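Local atomic coordinates of TetR family transcription regulator (Marinobacter aquaeolei, PDB entry 3PAS), a protein that probably binds DNA at regulatory sequences and controls transcription as a member of the TetR family. Residues E15-E20 and L57-Y62; H24-T29 and F103-T108; Y160-R165 and G169-T174. One frame throughout, in Å; residues are numbered along the deposited sequence.

Interactions 1 and 2 adjoin, with centres about 9 Å apart, whereas the centre of interaction 3 lies about 24 and 21 Å from theirs. Interaction 1, the most buried, crosses helices 5-24 and 52-76 through threonine and valine packing and one tyrosine-carboxylate hydrogen bond. Interaction 2 is partly buried and purely van der Waals and aromatic across its segments; it brings the loop after helix 5-24 onto helix 100-110, and Tyr105 also packs on Thr59 of interaction 1. Interaction 3, local in sequence, closes the end of helix 148-167 with backbone and side-chain hydrogen bonds and a CH-pi contact, and faces the second subunit. Tyr160 OH, weakly hydrogen-bonded to Arg104 NH1, links it to interaction 2.

Interaction 1: E15-E20 and L57-Y62; sequences EATVRE and LATFYY
Within the TetR-type N-terminal region, whose predicted helix-turn-helix spans residues 30-49, the first helix, 5-24, packs almost perpendicularly against helix 52-76, and Thr17 meets Thr59 where they cross. The axes of segments 15-20 and 57-62 approach to 9.5 Å at a signed angle of -93°, so the contact is confined to a small patch. Thr17 and Thr59 both direct their side chains into it: Thr59 OG1 lies 3.3 Å from Thr17 CB and about equally near its methyl group. This is packing between the threonines, since each hydroxyl hydrogen-bonds within its own helix, Thr17 OG1 to Phe13 O and Thr59 OG1 to Leu55 O. Thr59 CG2, anti to its backbone N, is thereby turned to Val18, where the methyl carbons Val18 CG2 and Thr59 CG2 are tightly packed at 3.5 Å.

One turn farther along helix 52-76, the chemistry becomes polar. Glu15 bends at chi2 (-69°), which brings its carboxylate to the rim of the Tyr62 ring at nearly a right angle, the two planes 85° apart. Tyr62 OH donates over 2.5 Å to the anti lone pair of Glu15 OE2. The other carboxylate oxygen, OE1, makes a salt bridge with Arg99, so one acid ties together two partners, which would restrain its rotation. Glu15 OE2 itself lies at the edge of the Tyr62 ring, in the plane of that ring.

Interaction 2: H24-T29 and F103-T108; sequences HGFSAT and FRYHET. With ACT (acetate ion), chain M.
Phe26 meets Tyr105 and Thr108 with different parts of its ring. Toward Tyr105 it presents an edge: the centroids are 5.9 Å apart and the planes stand at 82°, which defines an offset edge-to-face pair. The leading atom is Phe26 CE1, 4.0 Å from Tyr105 CE1, while Tyr105 OH sits in the plane of the phenylalanine ring at its edge. The Phe26 and Thr108 side chains point at each other from opposite directions, Phe26 CE2 meeting Thr108 CG2 at 3.4 Å. That methyl is anti to the threonine's backbone N (chi1 -60° for OG1), an orientation that presents carbon to the ring.

No hydrogen bond crosses between the segments. The polar end of Tyr105 is instead held by Leu56 O of helix 52-76, which fixes the hydroxyl beside Phe26, and Trp114 makes a further edge-to-face pair with Phe26. The contact joins the loop between helices 5-24 and 31-37, the latter at the start of the predicted helix-turn-helix, to helix 100-110 in the C-terminal family region of this TetR-type fold.

Behind Phe26, the loop is shaped by Gly25, which leaves helical geometry with phi 84°, and by a type I turn from Phe26 to Thr29. Thr29 OG1 donates to Gly25 O at 2.7 Å, almost in line with the carbonyl bond. Lys52 adds hydrogen bonds from its ammonium group to Phe26 O and Thr29 O. At the far end of segment 103-108, an acetate, probably from the crystallisation liquor, accepts a weak bond from Arg104 NH1 to its OXT (3.2 Å).

Interaction 3: Y160-R165 and G169-T174; sequences YHLVQR and GSFEGT
A Schellman motif closes helix 148-167 of the C-terminal family region, and Arg165 and Ser170 make its long backbone bond, Ser170 N reaching five residues back to Arg165 O. Gly169, at the positive-phi position, is the first residue to depart from helical geometry, and the chain then folds back along the last turns.

Hydrogen bonds from the backbone converge on Arg165 O. Ser170 N donates to it at 2.9 Å with an N-H...O angle of 156°, tilted out of the carbonyl plane; Phe171 N adds a weak bond to the same oxygen.

Polar side-chain contacts involve the same pair. Ser170 OG lies between its own backbone N and carbonyl carbon, and this rotation points it back at the arginine. Arg165 NE donates to Ser170 OG across 3.0 Å; the serine oxygen stands 31° out of the guanidinium plane, and the bond is far from straight. The arginine's stronger partner is Glu152 of the second subunit, reached from NH1 as a salt bridge, so one side chain serves both the turn and the subunit contact.

Apolar packing completes the contact. Phe171 CB rests 3.9 Å from Arg165 CB, and the Phe171 ring also packs on Leu150 of the second subunit. Leu162 contributes a CH-pi contact over one ring face: its CD2 is 4.2 Å from the Phe171 centroid and 20° off the ring normal, displaced toward CD2 and CE2 of the ring.

Interaction 1: E15-E20 and L57-Y62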
loop_
_atom_site.group_PDB
_atom_site.type_symbol
_atom_site.label_atom_id
_atom_site.label_comp_id
_atom_site.label_asym_id
_atom_site.label_seq_id
_atom_site.Cartn_x
_atom_site.Cartn_y
_atom_site.Cartn_z
ATOM N N GLU B 15 4.489 20.282 -13.878
ATOM C CA GLU B 15 3.357 20.325 -12.952
ATOM C C GLU B 15 2.042 19.875 -13.615
ATOM O O GLU B 15 1.265 19.144 -13.026
ATOM C CB GLU B 15 3.237 21.746 -12.376
ATOM C CG GLU B 15 4.269 22.063 -11.300
ATOM C CD GLU B 15 4.057 21.271 -9.985
ATOM O OE1 GLU B 15 2.945 20.726 -9.733
ATOM O OE2 GLU B 15 5.010 21.170 -9.196
ATOM N N ALA B 16 1.805 20.277 -14.853
ATOM C CA ALA B 16 0.595 19.856 -15.576
ATOM C C ALA B 16 0.610 18.335 -15.784
ATOM O O ALA B 16 -0.438 17.680 -15.725
ATOM C CB ALA B 16 0.502 20.584 -16.926
ATOM N N THR B 17 1.798 17.776 -16.016
ATOM C CA THR B 17 1.968 16.329 -16.186
ATOM C C THR B 17 1.635 15.638 -14.851
ATOM O O THR B 17 0.870 14.692 -14.832
ATOM C CB THR B 17 3.370 15.960 -16.627
ATOM O OG1 THR B 17 3.666 16.562 -17.888
ATOM C CG2 THR B 17 3.515 14.449 -16.813
ATOM N N VAL B 18 2.250 16.104 -13.755
ATOM C CA VAL B 18 1.890 15.619 -12.392
ATOM C C VAL B 18 0.362 15.622 -12.164
ATOM O O VAL B 18 -0.181 14.596 -11.799
ATOM C CB VAL B 18 2.535 16.437 -11.280
ATOM C CG1 VAL B 18 1.926 16.006 -9.877
ATOM C CG2 VAL B 18 4.069 16.264 -11.311
ATOM N N ARG B 19 -0.323 16.743 -12.428
ATOM C CA ARG B 19 -1.759 16.827 -12.217
ATOM C C ARG B 19 -2.602 15.909 -13.070
ATOM O O ARG B 19 -3.499 15.215 -12.542
ATOM C CB ARG B 19 -2.295 18.270 -12.374
ATOM C CG ARG B 19 -1.727 19.239 -11.381
ATOM C CD ARG B 19 -2.488 20.568 -11.387
ATOM N NE ARG B 19 -2.604 21.172 -12.707
ATOM C CZ ARG B 19 -1.661 21.896 -13.308
ATOM N NH1 ARG B 19 -0.503 22.108 -12.719
ATOM N NH2 ARG B 19 -1.885 22.411 -14.505
ATOM N N GLU B 20 -2.318 15.873 -14.377
ATOM C CA GLU B 20 -3.111 15.097 -15.296
ATOM C C GLU B 20 -2.928 13.602 -15.072
ATOM O O GLU B 20 -3.916 12.838 -15.072
ATOM C CB GLU B 20 -2.808 15.512 -16.733
ATOM C CG GLU B 20 -3.253 16.898 -17.054
ATOM C CD GLU B 20 -4.771 17.053 -17.019
ATOM O OE1 GLU B 20 -5.451 16.326 -17.770
ATOM O OE2 GLU B 20 -5.258 17.914 -16.247
ATOM N N LEU B 57 9.264 10.994 -18.104
ATOM C CA LEU B 57 10.506 10.745 -17.411
ATOM C C LEU B 57 10.997 11.991 -16.686
ATOM O O LEU B 57 11.356 11.903 -15.515
ATOM C CB LEU B 57 11.607 10.263 -18.361
ATOM C CG LEU B 57 12.906 9.747 -17.729
ATOM C CD1 LEU B 57 12.654 8.720 -16.563
ATOM C CD2 LEU B 57 13.767 9.147 -18.846
ATOM N N ALA B 58 11.050 13.125 -17.384
ATOM C CA ALA B 58 11.466 14.407 -16.788
ATOM C C ALA B 58 10.585 14.751 -15.570
ATOM O O ALA B 58 11.052 15.320 -14.574
ATOM C CB ALA B 58 11.443 15.565 -17.854
ATOM N N THR B 59 9.301 14.458 -15.682
ATOM C CA THR B 59 8.343 14.704 -14.613
ATOM C C THR B 59 8.664 13.789 -13.432
ATOM O O THR B 59 8.597 14.209 -12.278
ATOM C CB THR B 59 6.847 14.529 -15.083
ATOM O OG1 THR B 59 6.553 15.475 -16.141
ATOM C CG2 THR B 59 5.852 14.850 -13.928
ATOM N N PHE B 60 8.988 12.533 -13.717
ATOM C CA PHE B 60 9.346 11.608 -12.651
ATOM C C PHE B 60 10.582 12.142 -11.895
ATOM O O PHE B 60 10.606 12.175 -10.647
ATOM C CB PHE B 60 9.579 10.210 -13.170
ATOM C CG PHE B 60 9.929 9.232 -12.093
ATOM C CD1 PHE B 60 8.984 8.827 -11.224
ATOM C CD2 PHE B 60 11.225 8.814 -11.919
ATOM C CE1 PHE B 60 9.296 7.922 -10.189
ATOM C CE2 PHE B 60 11.537 7.908 -10.918
ATOM C CZ PHE B 60 10.592 7.484 -10.063
ATOM N N TYR B 61 11.581 12.605 -12.632
ATOM C CA TYR B 61 12.771 13.182 -11.996
ATOM C C TYR B 61 12.534 14.471 -11.259
ATOM O O TYR B 61 13.150 14.726 -10.211
ATOM C CB TYR B 61 13.894 13.377 -13.015
ATOM C CG TYR B 61 14.490 12.100 -13.510
ATOM C CD1 TYR B 61 14.716 11.031 -12.643
ATOM C CD2 TYR B 61 14.928 11.975 -14.818
ATOM C CE1 TYR B 61 15.298 9.854 -13.086
ATOM C CE2 TYR B 61 15.526 10.791 -15.266
ATOM C CZ TYR B 61 15.713 9.743 -14.387
ATOM O OH TYR B 61 16.294 8.573 -14.806
ATOM N N TYR B 62 11.661 15.309 -11.798
ATOM C CA TYR B 62 11.248 16.516 -11.120
ATOM C C TYR B 62 10.558 16.184 -9.768
ATOM O O TYR B 62 10.864 16.787 -8.712
ATOM C CB TYR B 62 10.285 17.274 -12.029
ATOM C CG TYR B 62 9.524 18.395 -11.381
ATOM C CD1 TYR B 62 10.127 19.612 -11.150
ATOM C CD2 TYR B 62 8.172 18.262 -11.052
ATOM C CE1 TYR B 62 9.424 20.665 -10.598
ATOM C CE2 TYR B 62 7.480 19.307 -10.504
ATOM C CZ TYR B 62 8.126 20.524 -10.278
ATOM O OH TYR B 62 7.456 21.612 -9.707
#

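Interaction 2: H24-T29 and F103-T108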
loop_
_atom_site.group_PDB
_atom_site.type_symbol
_atom_site.label_atom_id
_atom_site.label_comp_id
_atom_site.label_asym_id
_atom_site.label_seq_id
_atom_site.Cartn_x
_atom_site.Cartn_y
_atom_site.Cartn_z
ATOM N N HIS B 24 -5.843 11.238 -13.941
ATOM C CA HIS B 24 -6.426 10.399 -15.002
ATOM C C HIS B 24 -5.555 9.215 -15.460
ATOM O O HIS B 24 -6.013 8.391 -16.243
ATOM C CB HIS B 24 -6.781 11.294 -16.203
ATOM C CG HIS B 24 -7.655 12.454 -15.841
ATOM N ND1 HIS B 24 -7.163 13.729 -15.643
ATOM C CD2 HIS B 24 -8.987 12.526 -15.604
ATOM C CE1 HIS B 24 -8.160 14.536 -15.327
ATOM N NE2 HIS B 24 -9.273 13.830 -15.280
ATOM N N GLY B 25 -4.331 9.107 -14.958
ATOM C CA GLY B 25 -3.418 7.993 -15.322
ATOM C C GLY B 25 -2.685 8.304 -16.633
ATOM O O GLY B 25 -2.966 9.323 -17.315
ATOM N N PHE B 26 -1.722 7.459 -16.974
ATOM C CA PHE B 26 -0.879 7.718 -18.169
ATOM C C PHE B 26 -1.571 7.654 -19.511
ATOM O O PHE B 26 -1.419 8.535 -20.366
ATOM C CB PHE B 26 0.287 6.711 -18.205
ATOM C CG PHE B 26 1.337 6.961 -17.160
ATOM C CD1 PHE B 26 2.009 8.167 -17.126
ATOM C CD2 PHE B 26 1.682 5.974 -16.239
ATOM C CE1 PHE B 26 2.997 8.413 -16.173
ATOM C CE2 PHE B 26 2.648 6.185 -15.304
ATOM C CZ PHE B 26 3.326 7.411 -15.261
ATOM N N SER B 27 -2.290 6.560 -19.722
ATOM C CA SER B 27 -2.936 6.281 -20.991
ATOM C C SER B 27 -3.903 7.344 -21.401
ATOM O O SER B 27 -3.976 7.676 -22.572
ATOM C CB SER B 27 -3.679 4.953 -20.901
ATOM O OG SER B 27 -2.722 3.942 -20.682
ATOM N N ALA B 28 -4.655 7.898 -20.460
ATOM C CA ALA B 28 -5.608 8.946 -20.809
ATOM C C ALA B 28 -4.960 10.309 -21.031
ATOM O O ALA B 28 -5.579 11.188 -21.621
ATOM C CB ALA B 28 -6.711 9.065 -19.735
ATOM N N THR B 29 -3.730 10.495 -20.571
ATOM C CA THR B 29 -3.075 11.795 -20.636
ATOM C C THR B 29 -2.176 11.876 -21.873
ATOM O O THR B 29 -1.168 11.182 -21.982
ATOM C CB THR B 29 -2.240 12.013 -19.350
ATOM O OG1 THR B 29 -3.096 11.905 -18.202
ATOM C CG2 THR B 29 -1.578 13.342 -19.334
ATOM N N PHE B 103 3.349 12.449 -4.594
ATOM C CA PHE B 103 3.375 11.043 -4.186
ATOM C C PHE B 103 2.618 10.144 -5.192
ATOM O O PHE B 103 3.058 9.039 -5.491
ATOM C CB PHE B 103 2.663 10.856 -2.832
ATOM C CG PHE B 103 3.476 11.227 -1.609
ATOM C CD1 PHE B 103 4.547 12.100 -1.671
ATOM C CD2 PHE B 103 3.101 10.718 -0.350
ATOM C CE1 PHE B 103 5.266 12.449 -0.514
ATOM C CE2 PHE B 103 3.820 11.050 0.777
ATOM C CZ PHE B 103 4.907 11.930 0.683
ATOM N N ARG B 104 1.457 10.594 -5.656
ATOM C CA ARG B 104 0.659 9.773 -6.595
ATOM C C ARG B 104 1.387 9.592 -7.939
ATOM O O ARG B 104 1.434 8.475 -8.478
ATOM C CB ARG B 104 -0.699 10.401 -6.790
ATOM C CG ARG B 104 -1.631 9.615 -7.651
ATOM C CD ARG B 104 -3.062 9.847 -7.195
ATOM N NE ARG B 104 -3.749 8.569 -7.196
ATOM C CZ ARG B 104 -3.511 7.579 -6.332
ATOM N NH1 ARG B 104 -2.589 7.700 -5.369
ATOM N NH2 ARG B 104 -4.196 6.447 -6.436
ATOM N N TYR B 105 1.964 10.678 -8.451
ATOM C CA TYR B 105 2.785 10.592 -9.685
ATOM C C TYR B 105 3.940 9.584 -9.488
ATOM O O TYR B 105 4.136 8.681 -10.300
ATOM C CB TYR B 105 3.303 11.952 -10.177
ATOM C CG TYR B 105 3.903 11.806 -11.560
ATOM C CD1 TYR B 105 3.101 11.893 -12.676
ATOM C CD2 TYR B 105 5.219 11.398 -11.731
ATOM C CE1 TYR B 105 3.626 11.720 -13.973
ATOM C CE2 TYR B 105 5.755 11.194 -13.004
ATOM C CZ TYR B 105 4.937 11.364 -14.123
ATOM O OH TYR B 105 5.419 11.174 -15.395
ATOM N N HIS B 106 4.695 9.727 -8.402
ATOM C CA HIS B 106 5.766 8.780 -8.104
ATOM C C HIS B 106 5.284 7.288 -8.086
ATOM O O HIS B 106 5.875 6.411 -8.728
ATOM C CB HIS B 106 6.433 9.142 -6.757
ATOM C CG HIS B 106 7.568 8.234 -6.416
ATOM N ND1 HIS B 106 7.379 7.029 -5.766
ATOM C CD2 HIS B 106 8.882 8.300 -6.727
ATOM C CE1 HIS B 106 8.534 6.403 -5.680
ATOM N NE2 HIS B 106 9.466 7.162 -6.232
ATOM N N GLU B 107 4.208 7.043 -7.352
ATOM C CA GLU B 107 3.571 5.718 -7.246
ATOM C C GLU B 107 3.060 5.217 -8.617
ATOM O O GLU B 107 3.338 4.091 -9.011
ATOM C CB GLU B 107 2.404 5.813 -6.255
ATOM C CG GLU B 107 1.602 4.500 -5.968
ATOM C CD GLU B 107 2.368 3.511 -5.104
ATOM O OE1 GLU B 107 3.526 3.814 -4.715
ATOM O OE2 GLU B 107 1.811 2.410 -4.836
ATOM N N THR B 108 2.326 6.046 -9.343
ATOM C CA THR B 108 1.834 5.635 -10.652
ATOM C C THR B 108 2.999 5.269 -11.574
ATOM O O THR B 108 2.962 4.220 -12.233
ATOM C CB THR B 108 0.993 6.732 -11.353
ATOM O OG1 THR B 108 -0.132 7.055 -10.539
ATOM C CG2 THR B 108 0.456 6.203 -12.706
HETATM C C ACT M . -1.717 9.838 -1.798
HETATM O O ACT M . -2.840 9.878 -1.247
HETATM O OXT ACT M . -1.739 9.744 -3.042
HETATM C CH3 ACT M . -0.435 9.881 -1.022
#

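Interaction 3: Y160-R165 and G169-T174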
loop_
_atom_site.group_PDB
_atom_site.type_symbol
_atom_site.label_atom_id
_atom_site.label_comp_id
_atom_site.label_asym_id
_atom_site.label_seq_id
_atom_site.Cartn_x
_atom_site.Cartn_y
_atom_site.Cartn_z
ATOM N N TYR B 160 3.228 7.318 2.956
ATOM C CA TYR B 160 2.236 7.270 1.871
ATOM C C TYR B 160 0.844 6.810 2.343
ATOM O O TYR B 160 -0.169 7.482 2.126
ATOM C CB TYR B 160 2.747 6.332 0.773
ATOM C CG TYR B 160 1.871 6.290 -0.468
ATOM C CD1 TYR B 160 2.074 7.160 -1.526
ATOM C CD2 TYR B 160 0.856 5.326 -0.593
ATOM C CE1 TYR B 160 1.252 7.100 -2.687
ATOM C CE2 TYR B 160 0.053 5.248 -1.728
ATOM C CZ TYR B 160 0.244 6.139 -2.760
ATOM O OH TYR B 160 -0.570 6.050 -3.863
ATOM N N HIS B 161 0.804 5.697 3.052
ATOM C CA HIS B 161 -0.461 5.123 3.539
ATOM C C HIS B 161 -1.173 6.056 4.508
ATOM O O HIS B 161 -2.354 6.279 4.371
ATOM C CB HIS B 161 -0.166 3.756 4.153
ATOM C CG HIS B 161 -1.368 3.015 4.643
ATOM N ND1 HIS B 161 -2.290 2.430 3.794
ATOM C CD2 HIS B 161 -1.788 2.747 5.907
ATOM C CE1 HIS B 161 -3.233 1.840 4.520
ATOM N NE2 HIS B 161 -2.949 2.011 5.807
ATOM N N LEU B 162 -0.432 6.641 5.451
ATOM C CA LEU B 162 -1.015 7.537 6.455
ATOM C C LEU B 162 -1.418 8.881 5.854
ATOM O O LEU B 162 -2.461 9.448 6.239
ATOM C CB LEU B 162 -0.074 7.720 7.626
ATOM C CG LEU B 162 0.017 6.474 8.545
ATOM C CD1 LEU B 162 1.198 6.607 9.593
ATOM C CD2 LEU B 162 -1.283 6.263 9.257
ATOM N N VAL B 163 -0.617 9.407 4.922
ATOM C CA VAL B 163 -1.036 10.633 4.201
ATOM C C VAL B 163 -2.405 10.408 3.516
ATOM O O VAL B 163 -3.298 11.245 3.542
ATOM C CB VAL B 163 0.022 11.086 3.229
ATOM C CG1 VAL B 163 -0.601 12.111 2.174
ATOM C CG2 VAL B 163 1.209 11.727 4.017
ATOM N N GLN B 164 -2.539 9.257 2.889
ATOM C CA GLN B 164 -3.761 8.912 2.149
ATOM C C GLN B 164 -4.938 8.827 3.127
ATOM O O GLN B 164 -5.979 9.455 2.897
ATOM C CB GLN B 164 -3.550 7.614 1.383
ATOM C CG GLN B 164 -4.774 7.087 0.603
ATOM C CD GLN B 164 -4.392 6.068 -0.473
ATOM O OE1 GLN B 164 -3.754 6.406 -1.484
ATOM N NE2 GLN B 164 -4.815 4.829 -0.276
ATOM N N ARG B 165 -4.754 8.112 4.240
ATOM C CA ARG B 165 -5.768 8.081 5.284
ATOM C C ARG B 165 -6.137 9.477 5.789
ATOM O O ARG B 165 -7.319 9.773 6.017
ATOM C CB ARG B 165 -5.364 7.143 6.435
ATOM C CG ARG B 165 -5.376 5.674 6.057
ATOM C CD ARG B 165 -5.231 4.736 7.260
ATOM N NE ARG B 165 -6.514 4.617 7.942
ATOM C CZ ARG B 165 -7.133 3.489 8.274
ATOM N NH1 ARG B 165 -6.591 2.284 8.069
ATOM N NH2 ARG B 165 -8.295 3.577 8.903
ATOM N N GLY B 169 -9.933 11.317 5.522
ATOM C CA GLY B 169 -10.599 11.474 6.810
ATOM C C GLY B 169 -10.595 10.366 7.838
ATOM O O GLY B 169 -11.386 10.395 8.767
ATOM N N SER B 170 -9.697 9.385 7.687
ATOM C CA SER B 170 -9.640 8.259 8.618
ATOM C C SER B 170 -8.452 8.377 9.560
ATOM O O SER B 170 -8.233 7.495 10.369
ATOM C CB SER B 170 -9.633 6.932 7.861
ATOM O OG SER B 170 -8.428 6.766 7.113
ATOM N N PHE B 171 -7.685 9.463 9.445
ATOM C CA PHE B 171 -6.592 9.754 10.344
ATOM C C PHE B 171 -6.375 11.261 10.447
ATOM O O PHE B 171 -6.458 11.949 9.485
ATOM C CB PHE B 171 -5.295 9.110 9.820
ATOM C CG PHE B 171 -4.170 9.054 10.848
ATOM C CD1 PHE B 171 -4.373 8.450 12.063
ATOM C CD2 PHE B 171 -2.950 9.590 10.574
ATOM C CE1 PHE B 171 -3.352 8.395 12.993
ATOM C CE2 PHE B 171 -1.916 9.539 11.499
ATOM C CZ PHE B 171 -2.131 8.924 12.694
ATOM N N GLU B 172 -6.075 11.791 11.614
ATOM C CA GLU B 172 -5.782 13.218 11.659
ATOM C C GLU B 172 -4.289 13.487 11.669
ATOM O O GLU B 172 -3.582 13.038 12.573
ATOM C CB GLU B 172 -6.439 13.849 12.868
ATOM C CG GLU B 172 -7.856 14.289 12.570
ATOM C CD GLU B 172 -8.449 15.146 13.686
ATOM O OE1 GLU B 172 -7.774 15.334 14.735
ATOM O OE2 GLU B 172 -9.596 15.619 13.503
ATOM N N GLY B 173 -3.826 14.226 10.673
ATOM C CA GLY B 173 -2.397 14.500 10.508
ATOM C C GLY B 173 -1.873 15.662 11.357
ATOM O O GLY B 173 -1.255 16.595 10.832
ATOM N N THR B 174 -2.074 15.571 12.655
ATOM C CA THR B 174 -1.489 16.518 13.607
ATOM C C THR B 174 0.008 16.247 13.788
ATOM O O THR B 174 0.482 15.119 13.538
ATOM C CB THR B 174 -2.101 16.411 14.993
ATOM O OG1 THR B 174 -1.838 15.102 15.514
ATOM C CG2 THR B 174 -3.665 16.684 14.958
#